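Local coordinates for protein putative alpha-L-fucosidase (Bacteroides thetaiotaomicron VPI-5482, PDB 3GZA) that probably hydrolyses alpha-L-fucosides, as a putative exported alpha-L-fucosidase of glycosyl hydrolase family 29, at residues A156-K159 against R160-K164. Residues are numbered along the deposited sequence; the frame is centred on the assembly and turned at random.
With EDO (1,2-ethanediol), chain K.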
ATOM      1  N   ALA A 156      -6.653   2.527  14.997  1.00 24.60           N
ATOM      2  CA  ALA A 156      -6.265   3.930  15.314  1.00 23.77           C
ATOM      3  C   ALA A 156      -5.476   4.487  14.120  1.00 24.00           C
ATOM      4  O   ALA A 156      -5.642   5.638  13.698  1.00 25.94           O
ATOM      5  CB  ALA A 156      -5.472   3.990  16.586  1.00 24.38           C
ATOM      6  N   TRP A 157      -4.565   3.678  13.599  1.00 23.69           N
ATOM      7  CA  TRP A 157      -3.757   4.054  12.432  1.00 23.37           C
ATOM      8  C   TRP A 157      -4.609   4.283  11.199  1.00 23.22           C
ATOM      9  O   TRP A 157      -4.429   5.276  10.491  1.00 23.89           O
ATOM     10  CB  TRP A 157      -2.676   2.983  12.188  1.00 24.08           C
ATOM     11  CG  TRP A 157      -2.015   3.138  10.851  1.00 23.70           C
ATOM     12  CD1 TRP A 157      -0.982   3.973  10.534  1.00 27.61           C
ATOM     13  CD2 TRP A 157      -2.344   2.445   9.654  1.00 28.84           C
ATOM     14  NE1 TRP A 157      -0.688   3.879   9.203  1.00 29.21           N
ATOM     15  CE2 TRP A 157      -1.488   2.926   8.657  1.00 27.87           C
ATOM     16  CE3 TRP A 157      -3.273   1.453   9.332  1.00 27.03           C
ATOM     17  CZ2 TRP A 157      -1.532   2.441   7.350  1.00 31.64           C
ATOM     18  CZ3 TRP A 157      -3.298   0.987   8.029  1.00 30.49           C
ATOM     19  CH2 TRP A 157      -2.408   1.483   7.089  1.00 29.96           C
ATOM     20  N   TYR A 158      -5.545   3.371  10.931  1.00 23.65           N
ATOM     21  CA  TYR A 158      -6.399   3.477   9.796  1.00 23.57           C
ATOM     22  C   TYR A 158      -7.259   4.751   9.881  1.00 23.20           C
ATOM     23  O   TYR A 158      -7.444   5.457   8.884  1.00 24.48           O
ATOM     24  CB  TYR A 158      -7.257   2.221   9.596  1.00 23.28           C
ATOM     25  CG  TYR A 158      -8.144   2.328   8.387  1.00 23.61           C
ATOM     26  CD1 TYR A 158      -7.597   2.322   7.104  1.00 24.47           C
ATOM     27  CD2 TYR A 158      -9.544   2.412   8.497  1.00 23.98           C
ATOM     28  CE1 TYR A 158      -8.415   2.411   5.960  1.00 25.47           C
ATOM     29  CE2 TYR A 158     -10.353   2.499   7.399  1.00 24.12           C
ATOM     30  CZ  TYR A 158      -9.797   2.505   6.100  1.00 25.89           C
ATOM     31  OH  TYR A 158     -10.629   2.596   4.983  1.00 25.15           O
ATOM     32  N   LYS A 159      -7.790   5.035  11.056  1.00 24.14           N
ATOM     33  CA  LYS A 159      -8.540   6.264  11.221  1.00 23.76           C
ATOM     34  C   LYS A 159      -7.680   7.499  10.842  1.00 24.22           C
ATOM     35  O   LYS A 159      -8.161   8.403  10.167  1.00 24.37           O
ATOM     36  CB  LYS A 159      -9.056   6.376  12.660  1.00 25.08           C
ATOM     37  CG  LYS A 159     -10.239   5.411  12.927  1.00 26.60           C
ATOM     38  CD  LYS A 159     -10.556   5.084  14.373  1.00 29.01           C
ATOM     39  CE  LYS A 159     -10.893   6.257  15.196  1.00 30.69           C
ATOM     40  NZ  LYS A 159     -11.272   5.752  16.581  1.00 30.97           N
ATOM     41  N   ARG A 160      -6.443   7.525  11.306  1.00 22.92           N
ATOM     42  CA  ARG A 160      -5.555   8.641  10.952  1.00 23.66           C
ATOM     43  C   ARG A 160      -5.274   8.655   9.484  1.00 24.74           C
ATOM     44  O   ARG A 160      -5.170   9.721   8.893  1.00 25.19           O
ATOM     45  CB  ARG A 160      -4.245   8.601  11.763  1.00 23.79           C
ATOM     46  CG  ARG A 160      -4.418   8.999  13.246  1.00 24.28           C
ATOM     47  CD  ARG A 160      -3.084   9.076  13.937  1.00 24.39           C
ATOM     48  NE  ARG A 160      -2.432   7.797  14.095  1.00 25.27           N
ATOM     49  CZ  ARG A 160      -2.640   6.967  15.125  1.00 26.18           C
ATOM     50  NH1 ARG A 160      -3.487   7.254  16.120  1.00 30.90           N
ATOM     51  NH2 ARG A 160      -2.023   5.827  15.147  1.00 27.26           N
ATOM     52  N   LEU A 161      -5.097   7.485   8.869  1.00 24.66           N
ATOM     53  CA  LEU A 161      -4.815   7.429   7.425  1.00 24.19           C
ATOM     54  C   LEU A 161      -5.977   8.076   6.683  1.00 25.04           C
ATOM     55  O   LEU A 161      -5.801   8.895   5.755  1.00 24.46           O
ATOM     56  CB  LEU A 161      -4.651   5.985   6.971  1.00 25.25           C
ATOM     57  CG  LEU A 161      -4.530   5.797   5.451  1.00 24.92           C
ATOM     58  CD1 LEU A 161      -3.237   6.414   4.823  1.00 28.57           C
ATOM     59  CD2 LEU A 161      -4.676   4.322   5.046  1.00 27.17           C
ATOM     60  N   CYS A 162      -7.191   7.711   7.094  1.00 24.57           N
ATOM     61  CA  CYS A 162      -8.387   8.254   6.447  1.00 25.07           C
ATOM     62  C   CYS A 162      -8.500   9.743   6.654  1.00 24.90           C
ATOM     63  O   CYS A 162      -8.817  10.504   5.713  1.00 24.85           O
ATOM     64  CB  CYS A 162      -9.627   7.558   6.972  1.00 25.76           C
ATOM     65  SG  CYS A 162      -9.710   5.812   6.435  1.00 27.32           S
ATOM     66  N   GLU A 163      -8.240  10.197   7.867  1.00 24.26           N
ATOM     67  CA  GLU A 163      -8.210  11.641   8.194  1.00 24.54           C
ATOM     68  C   GLU A 163      -7.207  12.354   7.266  1.00 25.62           C
ATOM     69  O   GLU A 163      -7.500  13.436   6.719  1.00 25.13           O
ATOM     70  CB  GLU A 163      -7.862  11.869   9.660  1.00 26.65           C
ATOM     71  CG  GLU A 163      -8.990  11.408  10.595  1.00 24.28           C
ATOM     72  CD  GLU A 163      -8.597  11.193  12.018  1.00 29.56           C
ATOM     73  OE1 GLU A 163      -7.446  11.492  12.382  1.00 28.45           O
ATOM     74  OE2 GLU A 163      -9.443  10.690  12.790  1.00 27.75           O
ATOM     75  N   LYS A 164      -6.036  11.749   7.100  1.00 25.82           N
ATOM     76  CA  LYS A 164      -5.027  12.362   6.224  1.00 26.07           C
ATOM     77  C   LYS A 164      -5.441  12.387   4.751  1.00 26.13           C
ATOM     78  O   LYS A 164      -5.195  13.390   4.075  1.00 25.17           O
ATOM     79  CB  LYS A 164      -3.675  11.698   6.408  1.00 26.57           C
ATOM     80  CG  LYS A 164      -3.009  12.045   7.733  1.00 26.40           C
ATOM     81  CD  LYS A 164      -1.714  11.297   7.864  1.00 29.49           C
ATOM     82  CE  LYS A 164      -0.922  11.652   9.100  1.00 32.98           C
ATOM     83  NZ  LYS A 164       0.339  10.791   9.096  1.00 32.38           N
TER
HETATM   84  C1  EDO K 466      -1.678   7.317   9.562  1.00 17.65           C
HETATM   85  O1  EDO K 466      -0.993   8.481  10.171  1.00 23.85           O
HETATM   86  C2  EDO K 466      -1.201   7.356   8.078  1.00 22.69           C
HETATM   87  O2  EDO K 466       0.009   6.681   7.884  1.00 25.01           O
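R160 folds back along its own helix onto A156 and W157, one turn earlier. Its CB lies 3.6 Å from W157 O and also touches the bound ethanediol, probably from the crystallisation liquor. CG reaches A156 O. The bend at chi3 (-68°) then turns the guanidinium over that carbonyl: NE lies 3.9 Å and CZ 3.6 Å from A156 O, which sits 3.5 Å above the plane and over its centre. NH1 ends 3.8 Å from A156 CB, and NH2 sits by W157 N and CA. NH2 also forms a salt bridge with E49 of the second subunit. With an alanine in its place, E49 of the second subunit would probably lose its charged mate, and A156 O the guanidinium lying over it. W157 NE1 gives a weak hydrogen bond to ethanediol O2, and K164 NZ gives one to O1 (2.9 Å). On another side of the helix, C162 SG lies over one face of the Y158 ring, 3.6 Å from its centroid and offset toward CZ. Y158 OH is held by I131 O. L161 CD2 touches W157 CH2 and Y158 CD1. Backbone i+4 to i hydrogen bonds, such as L161 N to W157 O, join the turns. This is side-chain packing within one alpha-helix, 148-171, of the TIM-barrel domain, with R160 and W157 at the subunit interface.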